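Long-range contacts in UDP-N-acetylglucosamine 4,6-dehydratase (Vibrio fischeri, PDB 3PVZ), which probably acts as a lyase that removes water from UDP-N-acetylglucosamine, working with a bound NAD cofactor: residues H19-A24 / D338-I343; L117-L122 / F161-D166; T197-N202 / R254-P259. All coordinates share one frame; numbering follows the deposited sequence. Where two conformers were deposited one is given.

Contact 1: residues H19-A24 / D338-I343; sequences HQDINA and DNLGII
Asp21, in the first turn of helix 19-34, reaches Asp338 and Asn339, where a loop runs into strand 340-344 of the Rossmann-type sheet. That strand is antiparallel to its neighbour 255-259 and lies close to one end of the sheet, so the contact ties an N-terminal helix to the margin of the nucleotide-binding domain. The tight part is centred on the buried carboxylate of Asp21, whose CG stands beside its own backbone N (chi1 -65°). From there the two oxygens divide their work between successive backbone amides. Asp338 N donates to the syn lone pair of Asp21 OD1 at 2.9 Å, while Asn339 N meets Asp21 OD2 at 2.6 Å, again on the syn side but somewhat out of the carboxylate plane. The two N-H groups probably favour the charged form of the acid, although the Asp338 carboxylate nearby would oppose it somewhat. Asn339 returns the grip: its OD1 accepts from Asp21 N at 3.0 Å, a helix amide too near the start of the helix to have a carbonyl one turn back. The Asp21 and Asn339 side chains run antiparallel alongside each other, each bonded to the other residue's backbone N. Leu340 CG lies 3.7 Å from Asp21 OD2, and Leu340 continues toward Leu243 and Met246 of helix 237-250. On the outer side the hold weakens. Asp338 is exposed, with its CB just touching Asp21 OD1. Gln20, also exposed, bends at chi2 (74°), and its side chain runs roughly perpendicular to that of Asn339, the amide planes 64° apart. Asn339 ND2 gives Gln20 OE1 only a weak, bent hydrogen bond of 3.2 Å.

Contact 2: residues L117-L122 / F161-D166; sequences LNLSAL and FCVSTD. With NAD (nicotinamide-adenine-dinucleotide), chain E.
Leu117 and Phe161 pair on adjacent parallel strands, 115-118 and 159-163, in the middle of the Rossmann-type sheet; helix 131-154 joins them as a beta-alpha-beta unit, and the chain beyond each strand runs to NAD. One backbone hydrogen bond joins them directly: Asn118 N donates to Phe161 O at 2.8 Å, nearly straight, and Leu117 CA adds a C-H contact to the same oxygen. Past this point the strands diverge, and a water fills the step: it donates to Asn118 O at 2.6 Å and accepts from Val163 N at 3.0 Å. Apolar contacts gather on the face that carries Leu117 and Phe161. The Phe161 ring, its CG anti to N (chi1 165°), presents its edge to both leucines, with CD2 against Leu117 CB and CE2 against Leu119 CD1. Cys244 and Ser247 of helix 237-250 also touch this ring. Leu119 CD1 also meets Val163 CG1 at 3.7 Å, and Val163 CG2 approaches NAD O3D. Polar side chains work on the opposite face, where Asn118 CB sits beside Cys162 CB. Asn118 OD1 is gripped twice, by Ser120 N at 2.9 Å in an Asx turn and by Ser120 OG at 2.7 Å in the carbonyl plane; Asn118 ND2 turns to Tyr160 OH, so the amide is held at both ends. The turn brings the chain alongside the cofactor. Ser120 CA approaches O4B of the adenosine ribose, and Ala121 CB lies 3.4 Å from O3D of the nicotinamide ribose. From the other strand's loop Asp166 reaches the nicotinamide, its OD1 3.1 Å from ring atom C6N.

Contact 3: residues T197-N202 / R254-P259; sequences TARFAN and RDIFFP. With NAD (nicotinamide-adenine-dinucleotide), chain E; SCN (thiocyanate ion), chain G.
Thr197 and Ile256 project in the same direction as neighbours on adjacent parallel strands, with Thr197 OG1 resting 3.4 Å from Ile256 CG1. The hydroxyl has its polar partner in Ser164 OG. Arg199 leaves the same side at an angle to Ile256. Its CB touches Ile256 CG2 at 3.9 Å, the chain extends and then bends at chi3 (-75°), and the guanidinium passes Ile256 CD1 to bond Thr165 O through NE and Phe325 O through NH2. Ala198 and Phe257 occupy the other face, where the ring of Phe257 swings away from Ala198 toward Ser247 of helix 237-250. Between the faces runs a regular ladder: Thr197 N to Asp255 O, Phe257 N to Thr197 O, and Arg199 N to Phe257 O. Farther on, Phe258 CB and Pro259 CD sit against Arg199 O. There the chain after strand 194-198 leaves strand 255-259, and a thiocyanate, probably from the crystallisation liquor, lodges with its N 2.8 Å from its donor Ala201 N and 3.5 Å from Pro259 CG, its carbon near the edge of the Phe200 ring. Ala201 O and Phe200 CB border the nicotinamide, as expected at the C-terminal strand ends of a Rossmann-type dinucleotide-binding sheet.

All three contacts reach one sheet, but at different depths. Contact 2 lies near the centre of the chain and contact 3 is also buried, whereas contact 1 is partly covered and sits on the periphery, far from the cofactor. Contacts 2 and 3 join parallel strands and line NAD; strands 159-163 and 194-198 are neighbours, and near their ends a hydroxyl pair and an arginine-to-carbonyl bond link the contacts. Contact 3 meets contact 1 through Phe258 O and Gly341 N, where the sheet turns antiparallel. The chemistry follows place: strand pairing with apolar packing and a few polar links inside, and a carboxylate-to-amide clasp between helix and loop at the margin, its chain loop enclosing both other contacts.

Contact 1: residues H19-A24 / D338-I343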
loop_
_atom_site.group_PDB
_atom_site.type_symbol
_atom_site.label_atom_id
_atom_site.label_comp_id
_atom_site.label_asym_id
_atom_site.label_seq_id
_atom_site.Cartn_x
_atom_site.Cartn_y
_atom_site.Cartn_z
ATOM N N HIS A 19 8.757 26.545 -13.023
ATOM C CA HIS A 19 7.862 27.544 -13.560
ATOM C C HIS A 19 8.244 27.995 -14.986
ATOM O O HIS A 19 7.381 28.139 -15.863
ATOM C CB HIS A 19 7.781 28.739 -12.587
ATOM C CG HIS A 19 6.757 29.745 -12.976
ATOM N ND1 HIS A 19 7.079 30.905 -13.644
ATOM C CD2 HIS A 19 5.409 29.739 -12.852
ATOM C CE1 HIS A 19 5.976 31.591 -13.885
ATOM N NE2 HIS A 19 4.947 30.904 -13.421
ATOM N N GLN A 20 9.528 28.160 -15.239
ATOM C CA GLN A 20 9.976 28.581 -16.577
ATOM C C GLN A 20 9.828 27.488 -17.666
ATOM O O GLN A 20 9.318 27.753 -18.765
ATOM C CB GLN A 20 11.429 29.072 -16.515
ATOM C CG GLN A 20 11.648 30.335 -15.636
ATOM C CD GLN A 20 11.568 30.065 -14.093
ATOM O OE1 GLN A 20 11.562 28.904 -13.624
ATOM N NE2 GLN A 20 11.482 31.154 -13.312
ATOM N N ASP A 21 10.269 26.269 -17.367
ATOM C CA ASP A 21 10.152 25.161 -18.313
ATOM C C ASP A 21 8.734 24.729 -18.551
ATOM O O ASP A 21 8.354 24.462 -19.670
ATOM C CB ASP A 21 10.982 23.987 -17.837
ATOM C CG ASP A 21 12.497 24.305 -17.837
ATOM O OD1 ASP A 21 12.994 25.076 -18.691
ATOM O OD2 ASP A 21 13.206 23.784 -16.989
ATOM N N ILE A 22 7.929 24.690 -17.500
ATOM C CA ILE A 22 6.533 24.361 -17.649
ATOM C C ILE A 22 5.801 25.424 -18.495
ATOM O O ILE A 22 5.089 25.070 -19.451
ATOM C CB ILE A 22 5.819 24.191 -16.275
ATOM C CG1 ILE A 22 6.295 22.910 -15.602
ATOM C CG2 ILE A 22 4.259 24.182 -16.450
ATOM C CD1 ILE A 22 5.852 21.582 -16.349
ATOM N N ASN A 23 5.955 26.703 -18.129
ATOM C CA ASN A 23 5.309 27.779 -18.862
ATOM C C ASN A 23 5.730 27.820 -20.298
ATOM O O ASN A 23 4.902 27.960 -21.167
ATOM C CB ASN A 23 5.561 29.129 -18.242
ATOM C CG ASN A 23 4.595 29.434 -17.144
ATOM O OD1 ASN A 23 3.573 28.782 -17.022
ATOM N ND2 ASN A 23 4.899 30.450 -16.336
ATOM N N ALA A 24 7.013 27.650 -20.551
ATOM C CA ALA A 24 7.541 27.631 -21.917
ATOM C C ALA A 24 6.992 26.473 -22.778
ATOM O O ALA A 24 6.948 26.584 -23.992
ATOM C CB ALA A 24 9.080 27.582 -21.875
ATOM N N ASP A 338 15.917 25.206 -18.856
ATOM C CA ASP A 338 16.421 26.128 -17.854
ATOM C C ASP A 338 16.518 25.507 -16.471
ATOM O O ASP A 338 17.541 25.669 -15.803
ATOM C CB ASP A 338 15.560 27.406 -17.810
ATOM C CG ASP A 338 15.839 28.346 -19.003
ATOM O OD1 ASP A 338 16.776 28.070 -19.813
ATOM O OD2 ASP A 338 15.124 29.361 -19.145
ATOM N N ASN A 339 15.466 24.792 -16.064
ATOM C CA ASN A 339 15.318 24.254 -14.686
ATOM C C ASN A 339 15.611 22.747 -14.568
ATOM O O ASN A 339 15.812 22.252 -13.476
ATOM C CB ASN A 339 13.890 24.494 -14.171
ATOM C CG ASN A 339 13.345 25.913 -14.503
ATOM O OD1 ASN A 339 12.248 26.061 -15.104
ATOM N ND2 ASN A 339 14.084 26.952 -14.067
ATOM N N LEU A 340 15.643 22.047 -15.701
ATOM C CA LEU A 340 15.737 20.600 -15.748
ATOM C C LEU A 340 17.010 20.165 -16.413
ATOM O O LEU A 340 17.358 20.624 -17.502
ATOM C CB LEU A 340 14.586 20.000 -16.566
ATOM C CG LEU A 340 13.180 20.212 -16.066
ATOM C CD1 LEU A 340 12.218 19.681 -17.086
ATOM C CD2 LEU A 340 12.922 19.537 -14.708
ATOM N N GLY A 341 17.690 19.226 -15.780
ATOM C CA GLY A 341 18.900 18.652 -16.361
ATOM C C GLY A 341 18.592 17.275 -16.935
ATOM O O GLY A 341 17.706 16.567 -16.430
ATOM N N ILE A 342 19.348 16.899 -17.969
ATOM C CA ILE A 342 19.213 15.617 -18.616
ATOM C C ILE A 342 20.555 14.864 -18.585
ATOM O O ILE A 342 21.604 15.380 -19.016
ATOM C CB ILE A 342 18.778 15.793 -20.054
ATOM C CG1 ILE A 342 17.551 16.685 -20.144
ATOM C CG2 ILE A 342 18.501 14.456 -20.697
ATOM C CD1 ILE A 342 16.986 16.786 -21.549
ATOM N N ILE A 343 20.516 13.649 -18.058
ATOM C CA ILE A 343 21.616 12.714 -18.213
ATOM C C ILE A 343 21.259 11.849 -19.385
ATOM O O ILE A 343 20.139 11.337 -19.505
ATOM C CB ILE A 343 21.835 11.798 -17.006
ATOM C CG1 ILE A 343 22.110 12.610 -15.739
ATOM C CG2 ILE A 343 23.032 10.819 -17.252
ATOM C CD1 ILE A 343 22.104 11.757 -14.489
#

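Contact 2: residues L117-L122 / F161-D166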
loop_
_atom_site.group_PDB
_atom_site.type_symbol
_atom_site.label_atom_id
_atom_site.label_comp_id
_atom_site.label_asym_id
_atom_site.label_seq_id
_atom_site.Cartn_x
_atom_site.Cartn_y
_atom_site.Cartn_z
ATOM N N LEU A 117 3.350 5.120 -17.683
ATOM C CA LEU A 117 4.174 5.676 -16.615
ATOM C C LEU A 117 4.123 4.717 -15.418
ATOM O O LEU A 117 3.047 4.315 -14.989
ATOM C CB LEU A 117 3.656 7.063 -16.194
ATOM C CG LEU A 117 3.748 8.202 -17.214
ATOM C CD1 LEU A 117 2.556 8.142 -18.196
ATOM C CD2 LEU A 117 3.789 9.582 -16.545
ATOM N N ASN A 118 5.278 4.285 -14.936
ATOM C CA ASN A 118 5.348 3.356 -13.815
ATOM C C ASN A 118 5.975 4.025 -12.616
ATOM O O ASN A 118 7.185 4.209 -12.566
ATOM C CB ASN A 118 6.144 2.121 -14.218
ATOM C CG ASN A 118 6.133 0.996 -13.154
ATOM O OD1 ASN A 118 5.560 1.118 -12.096
ATOM N ND2 ASN A 118 6.715 -0.130 -13.505
ATOM N N LEU A 119 5.131 4.392 -11.652
ATOM C CA LEU A 119 5.572 4.974 -10.414
ATOM C C LEU A 119 5.273 3.972 -9.309
ATOM O O LEU A 119 5.149 4.351 -8.163
ATOM C CB LEU A 119 4.819 6.299 -10.108
ATOM C CG LEU A 119 5.235 7.523 -10.940
ATOM C CD1 LEU A 119 6.759 7.739 -10.887
ATOM C CD2 LEU A 119 4.705 7.420 -12.375
ATOM N N SER A 120 5.221 2.680 -9.640
ATOM C CA SER A 120 4.978 1.663 -8.618
ATOM C C SER A 120 6.334 1.141 -8.154
ATOM O O SER A 120 7.273 1.114 -8.935
ATOM C CB SER A 120 4.097 0.550 -9.167
ATOM O OG SER A 120 4.862 -0.341 -9.983
ATOM N N ALA A 121 6.406 0.709 -6.908
ATOM C CA ALA A 121 7.667 0.233 -6.267
ATOM C C ALA A 121 7.421 -0.227 -4.869
ATOM O O ALA A 121 6.406 0.123 -4.266
ATOM C CB ALA A 121 8.731 1.323 -6.186
ATOM N N LEU A 122 8.386 -1.005 -4.379
ATOM C CA LEU A 122 8.690 -1.089 -2.965
ATOM C C LEU A 122 9.940 -0.264 -2.771
ATOM O O LEU A 122 10.920 -0.478 -3.501
ATOM C CB LEU A 122 8.975 -2.530 -2.505
ATOM C CG LEU A 122 7.796 -3.190 -1.819
ATOM C CD1 LEU A 122 6.791 -3.607 -2.910
ATOM C CD2 LEU A 122 8.268 -4.373 -0.995
ATOM N N PHE A 161 7.853 5.363 -19.209
ATOM C CA PHE A 161 8.510 6.224 -18.271
ATOM C C PHE A 161 8.535 5.506 -16.948
ATOM O O PHE A 161 7.518 4.931 -16.496
ATOM C CB PHE A 161 7.760 7.560 -18.109
ATOM C CG PHE A 161 8.202 8.323 -16.914
ATOM C CD1 PHE A 161 9.373 9.101 -16.953
ATOM C CD2 PHE A 161 7.552 8.180 -15.703
ATOM C CE1 PHE A 161 9.849 9.725 -15.833
ATOM C CE2 PHE A 161 8.014 8.844 -14.578
ATOM C CZ PHE A 161 9.176 9.620 -14.654
ATOM N N CYS A 162 9.685 5.589 -16.285
ATOM C CA CYS A 162 9.749 5.099 -14.932
ATOM C C CYS A 162 10.878 5.800 -14.183
ATOM O O CYS A 162 11.536 6.641 -14.734
ATOM C CB CYS A 162 9.931 3.580 -14.928
ATOM S SG CYS A 162 11.410 3.081 -15.715
ATOM N N VAL A 163 11.103 5.437 -12.931
ATOM C CA VAL A 163 12.037 6.162 -12.078
ATOM C C VAL A 163 13.431 5.583 -12.183
ATOM O O VAL A 163 13.586 4.388 -12.404
ATOM C CB VAL A 163 11.650 6.077 -10.611
ATOM C CG1 VAL A 163 10.188 6.422 -10.440
ATOM C CG2 VAL A 163 11.985 4.668 -10.065
ATOM N N SER A 164 14.436 6.440 -12.000
ATOM C CA SER A 164 15.811 5.990 -11.894
ATOM C C SER A 164 16.212 5.791 -10.444
ATOM O O SER A 164 15.505 6.239 -9.532
ATOM C CB SER A 164 16.751 7.005 -12.530
ATOM O OG SER A 164 17.010 6.660 -13.867
ATOM N N THR A 165 17.370 5.134 -10.266
ATOM C CA THR A 165 18.106 5.107 -8.989
ATOM C C THR A 165 18.228 6.517 -8.443
ATOM O O THR A 165 18.465 7.457 -9.201
ATOM C CB THR A 165 19.517 4.509 -9.167
ATOM O OG1 THR A 165 20.181 5.192 -10.231
ATOM C CG2 THR A 165 19.442 3.028 -9.530
ATOM N N ASP A 166 18.042 6.676 -7.141
ATOM C CA ASP A 166 18.077 8.011 -6.523
ATOM C C ASP A 166 19.409 8.737 -6.753
ATOM O O ASP A 166 19.448 9.971 -6.800
ATOM C CB ASP A 166 17.824 7.936 -5.007
ATOM C CG ASP A 166 16.454 7.407 -4.653
ATOM O OD1 ASP A 166 15.627 7.119 -5.543
ATOM O OD2 ASP A 166 16.194 7.266 -3.447
HETATM P PA NAD E . 4.866 5.357 -2.890
HETATM O O1A NAD E . 5.030 4.316 -1.830
HETATM O O2A NAD E . 4.032 6.490 -2.375
HETATM O O5B NAD E . 3.912 4.854 -4.059
HETATM C C5B NAD E . 4.281 3.602 -4.678
HETATM C C4B NAD E . 2.951 3.106 -5.258
HETATM O O4B NAD E . 3.090 1.884 -5.951
HETATM C C3B NAD E . 1.918 2.878 -4.108
HETATM O O3B NAD E . 0.712 3.570 -4.356
HETATM C C2B NAD E . 1.734 1.342 -4.125
HETATM O O2B NAD E . 0.485 0.893 -3.611
HETATM C C1B NAD E . 1.963 1.108 -5.636
HETATM N N9A NAD E . 2.295 -0.284 -5.902
HETATM C C8A NAD E . 3.280 -1.003 -5.347
HETATM N N7A NAD E . 3.258 -2.226 -5.766
HETATM C C5A NAD E . 2.270 -2.304 -6.709
HETATM C C6A NAD E . 1.756 -3.327 -7.500
HETATM N N6A NAD E . 2.385 -4.546 -7.439
HETATM N N1A NAD E . 0.730 -3.093 -8.312
HETATM C C2A NAD E . 0.157 -1.895 -8.356
HETATM N N3A NAD E . 0.594 -0.914 -7.606
HETATM C C4A NAD E . 1.628 -1.077 -6.792
HETATM O O3 NAD E . 6.320 5.788 -3.428
HETATM P PN NAD E . 6.515 7.261 -4.095
HETATM O O1N NAD E . 7.034 8.236 -3.051
HETATM O O2N NAD E . 5.423 7.844 -4.893
HETATM O O5D NAD E . 7.882 6.955 -4.971
HETATM C C5D NAD E . 7.581 6.293 -6.190
HETATM C C4D NAD E . 8.889 5.994 -6.932
HETATM O O4D NAD E . 9.777 7.155 -6.873
HETATM C C3D NAD E . 9.649 4.852 -6.221
HETATM O O3D NAD E . 10.489 4.091 -7.119
HETATM C C2D NAD E . 10.615 5.616 -5.287
HETATM O O2D NAD E . 11.772 4.841 -4.938
HETATM C C1D NAD E . 11.001 6.803 -6.168
HETATM N N1N NAD E . 11.538 7.930 -5.390
HETATM C C2N NAD E . 10.750 8.504 -4.472
HETATM C C3N NAD E . 11.196 9.574 -3.725
HETATM C C7N NAD E . 10.355 10.200 -2.691
HETATM O O7N NAD E . 10.877 11.093 -2.029
HETATM N N7N NAD E . 9.096 9.811 -2.440
HETATM C C4N NAD E . 12.507 10.069 -3.939
HETATM C C5N NAD E . 13.284 9.458 -4.909
HETATM C C6N NAD E . 12.777 8.372 -5.623
HETATM O O HOH W 1 9.416 3.366 -11.563
#

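Contact 3: residues T197-N202 / R254-P259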
loop_
_atom_site.group_PDB
_atom_site.type_symbol
_atom_site.label_atom_id
_atom_site.label_comp_id
_atom_site.label_asym_id
_atom_site.label_seq_id
_atom_site.Cartn_x
_atom_site.Cartn_y
_atom_site.Cartn_z
ATOM N N THR A 197 13.513 8.312 -17.889
ATOM C CA THR A 197 13.270 8.265 -16.449
ATOM C C THR A 197 13.417 9.641 -15.792
ATOM O O THR A 197 13.604 10.652 -16.462
ATOM C CB THR A 197 14.214 7.261 -15.745
ATOM O OG1 THR A 197 15.541 7.756 -15.801
ATOM C CG2 THR A 197 14.214 5.869 -16.403
ATOM N N ALA A 198 13.239 9.667 -14.474
ATOM C CA ALA A 198 13.557 10.796 -13.656
ATOM C C ALA A 198 14.328 10.376 -12.417
ATOM O O ALA A 198 14.179 9.282 -11.925
ATOM C CB ALA A 198 12.343 11.509 -13.281
ATOM N N ARG A 199 15.149 11.279 -11.912
ATOM C CA ARG A 199 15.812 11.094 -10.631
ATOM C C ARG A 199 15.379 12.236 -9.715
ATOM O O ARG A 199 15.495 13.426 -10.077
ATOM C CB ARG A 199 17.290 11.096 -10.864
ATOM C CG ARG A 199 18.107 11.015 -9.584
ATOM C CD ARG A 199 19.574 10.792 -9.955
ATOM N NE ARG A 199 19.821 9.400 -10.401
ATOM C CZ ARG A 199 20.665 9.050 -11.371
ATOM N NH1 ARG A 199 20.818 7.772 -11.688
ATOM N NH2 ARG A 199 21.356 9.969 -12.024
ATOM N N PHE A 200 14.845 11.880 -8.557
ATOM C CA PHE A 200 14.213 12.859 -7.662
ATOM C C PHE A 200 15.028 13.147 -6.393
ATOM O O PHE A 200 15.753 12.293 -5.922
ATOM C CB PHE A 200 12.841 12.374 -7.186
ATOM C CG PHE A 200 11.861 12.041 -8.285
ATOM C CD1 PHE A 200 10.987 12.981 -8.773
ATOM C CD2 PHE A 200 11.753 10.747 -8.751
ATOM C CE1 PHE A 200 10.031 12.640 -9.726
ATOM C CE2 PHE A 200 10.826 10.429 -9.725
ATOM C CZ PHE A 200 9.984 11.390 -10.223
ATOM N N ALA A 201 14.934 14.381 -5.908
ATOM C CA ALA A 201 15.215 14.767 -4.526
ATOM C C ALA A 201 14.159 14.158 -3.605
ATOM O O ALA A 201 13.233 13.503 -4.058
ATOM C CB ALA A 201 15.145 16.297 -4.424
ATOM N N ASN A 202 14.246 14.408 -2.317
ATOM C CA ASN A 202 13.159 14.001 -1.436
ATOM C C ASN A 202 11.866 14.723 -1.727
ATOM O O ASN A 202 11.827 15.948 -1.701
ATOM C CB ASN A 202 13.541 14.267 0.010
ATOM C CG ASN A 202 14.554 13.299 0.523
ATOM O OD1 ASN A 202 15.539 13.012 -0.134
ATOM N ND2 ASN A 202 14.340 12.819 1.724
ATOM N N ARG A 254 16.383 6.916 -23.267
ATOM C CA ARG A 254 17.474 6.907 -22.283
ATOM C C ARG A 254 17.750 8.198 -21.505
ATOM O O ARG A 254 18.716 8.246 -20.749
ATOM C CB ARG A 254 18.783 6.410 -22.912
ATOM C CG ARG A 254 18.663 5.066 -23.524
ATOM C CD ARG A 254 19.998 4.570 -24.071
ATOM N NE ARG A 254 19.677 3.322 -24.709
ATOM C CZ ARG A 254 19.427 3.156 -26.002
ATOM N NH1 ARG A 254 19.576 4.161 -26.854
ATOM N NH2 ARG A 254 19.066 1.941 -26.443
ATOM N N ASP A 255 16.922 9.227 -21.632
ATOM C CA ASP A 255 17.168 10.455 -20.892
ATOM C C ASP A 255 16.717 10.266 -19.424
ATOM O O ASP A 255 15.624 9.723 -19.187
ATOM C CB ASP A 255 16.320 11.566 -21.446
ATOM C CG ASP A 255 16.875 12.216 -22.671
ATOM O OD1 ASP A 255 17.997 11.915 -23.147
ATOM O OD2 ASP A 255 16.148 13.117 -23.130
ATOM N N ILE A 256 17.556 10.692 -18.473
ATOM C CA ILE A 256 17.190 10.800 -17.076
ATOM C C ILE A 256 17.042 12.294 -16.760
ATOM O O ILE A 256 18.024 13.052 -16.755
ATOM C CB ILE A 256 18.251 10.237 -16.080
ATOM C CG1 ILE A 256 18.675 8.800 -16.409
ATOM C CG2 ILE A 256 17.700 10.301 -14.648
ATOM C CD1 ILE A 256 19.952 8.376 -15.657
ATOM N N PHE A 257 15.814 12.712 -16.500
ATOM C CA PHE A 257 15.533 14.107 -16.141
ATOM C C PHE A 257 15.765 14.285 -14.646
ATOM O O PHE A 257 15.522 13.364 -13.874
ATOM C CB PHE A 257 14.093 14.458 -16.504
ATOM C CG PHE A 257 13.894 14.811 -17.945
ATOM C CD1 PHE A 257 14.623 14.175 -18.962
ATOM C CD2 PHE A 257 12.981 15.809 -18.310
ATOM C CE1 PHE A 257 14.441 14.521 -20.298
ATOM C CE2 PHE A 257 12.784 16.152 -19.660
ATOM C CZ PHE A 257 13.503 15.521 -20.646
ATOM N N PHE A 258 16.268 15.448 -14.242
ATOM C CA PHE A 258 16.441 15.769 -12.791
ATOM C C PHE A 258 16.430 17.259 -12.563
ATOM O O PHE A 258 16.725 18.025 -13.489
ATOM C CB PHE A 258 17.750 15.200 -12.250
ATOM C CG PHE A 258 18.973 15.853 -12.847
ATOM C CD1 PHE A 258 19.489 15.415 -14.050
ATOM C CD2 PHE A 258 19.595 16.935 -12.207
ATOM C CE1 PHE A 258 20.605 16.028 -14.606
ATOM C CE2 PHE A 258 20.697 17.542 -12.777
ATOM C CZ PHE A 258 21.197 17.089 -13.965
ATOM N N PRO A 259 16.100 17.680 -11.336
ATOM C CA PRO A 259 16.087 19.091 -11.029
ATOM C C PRO A 259 17.473 19.651 -10.831
ATOM O O PRO A 259 18.287 19.101 -10.061
ATOM C CB PRO A 259 15.266 19.162 -9.738
ATOM C CG PRO A 259 15.510 17.923 -9.077
ATOM C CD PRO A 259 15.630 16.890 -10.199
HETATM P PA NAD E . 4.866 5.357 -2.890
HETATM O O1A NAD E . 5.030 4.316 -1.830
HETATM O O2A NAD E . 4.032 6.490 -2.375
HETATM O O5B NAD E . 3.912 4.854 -4.059
HETATM C C5B NAD E . 4.281 3.602 -4.678
HETATM C C4B NAD E . 2.951 3.106 -5.258
HETATM O O4B NAD E . 3.090 1.884 -5.951
HETATM C C3B NAD E . 1.918 2.878 -4.108
HETATM O O3B NAD E . 0.712 3.570 -4.356
HETATM C C2B NAD E . 1.734 1.342 -4.125
HETATM O O2B NAD E . 0.485 0.893 -3.611
HETATM C C1B NAD E . 1.963 1.108 -5.636
HETATM N N9A NAD E . 2.295 -0.284 -5.902
HETATM C C8A NAD E . 3.280 -1.003 -5.347
HETATM N N7A NAD E . 3.258 -2.226 -5.766
HETATM C C5A NAD E . 2.270 -2.304 -6.709
HETATM C C6A NAD E . 1.756 -3.327 -7.500
HETATM N N6A NAD E . 2.385 -4.546 -7.439
HETATM N N1A NAD E . 0.730 -3.093 -8.312
HETATM C C2A NAD E . 0.157 -1.895 -8.356
HETATM N N3A NAD E . 0.594 -0.914 -7.606
HETATM C C4A NAD E . 1.628 -1.077 -6.792
HETATM O O3 NAD E . 6.320 5.788 -3.428
HETATM P PN NAD E . 6.515 7.261 -4.095
HETATM O O1N NAD E . 7.034 8.236 -3.051
HETATM O O2N NAD E . 5.423 7.844 -4.893
HETATM O O5D NAD E . 7.882 6.955 -4.971
HETATM C C5D NAD E . 7.581 6.293 -6.190
HETATM C C4D NAD E . 8.889 5.994 -6.932
HETATM O O4D NAD E . 9.777 7.155 -6.873
HETATM C C3D NAD E . 9.649 4.852 -6.221
HETATM O O3D NAD E . 10.489 4.091 -7.119
HETATM C C2D NAD E . 10.615 5.616 -5.287
HETATM O O2D NAD E . 11.772 4.841 -4.938
HETATM C C1D NAD E . 11.001 6.803 -6.168
HETATM N N1N NAD E . 11.538 7.930 -5.390
HETATM C C2N NAD E . 10.750 8.504 -4.472
HETATM C C3N NAD E . 11.196 9.574 -3.725
HETATM C C7N NAD E . 10.355 10.200 -2.691
HETATM O O7N NAD E . 10.877 11.093 -2.029
HETATM N N7N NAD E . 9.096 9.811 -2.440
HETATM C C4N NAD E . 12.507 10.069 -3.939
HETATM C C5N NAD E . 13.284 9.458 -4.909
HETATM C C6N NAD E . 12.777 8.372 -5.623
HETATM S S SCN G . 10.976 17.274 -8.941
HETATM C C SCN G . 12.279 16.482 -8.045
HETATM N N SCN G . 13.166 15.938 -7.464
#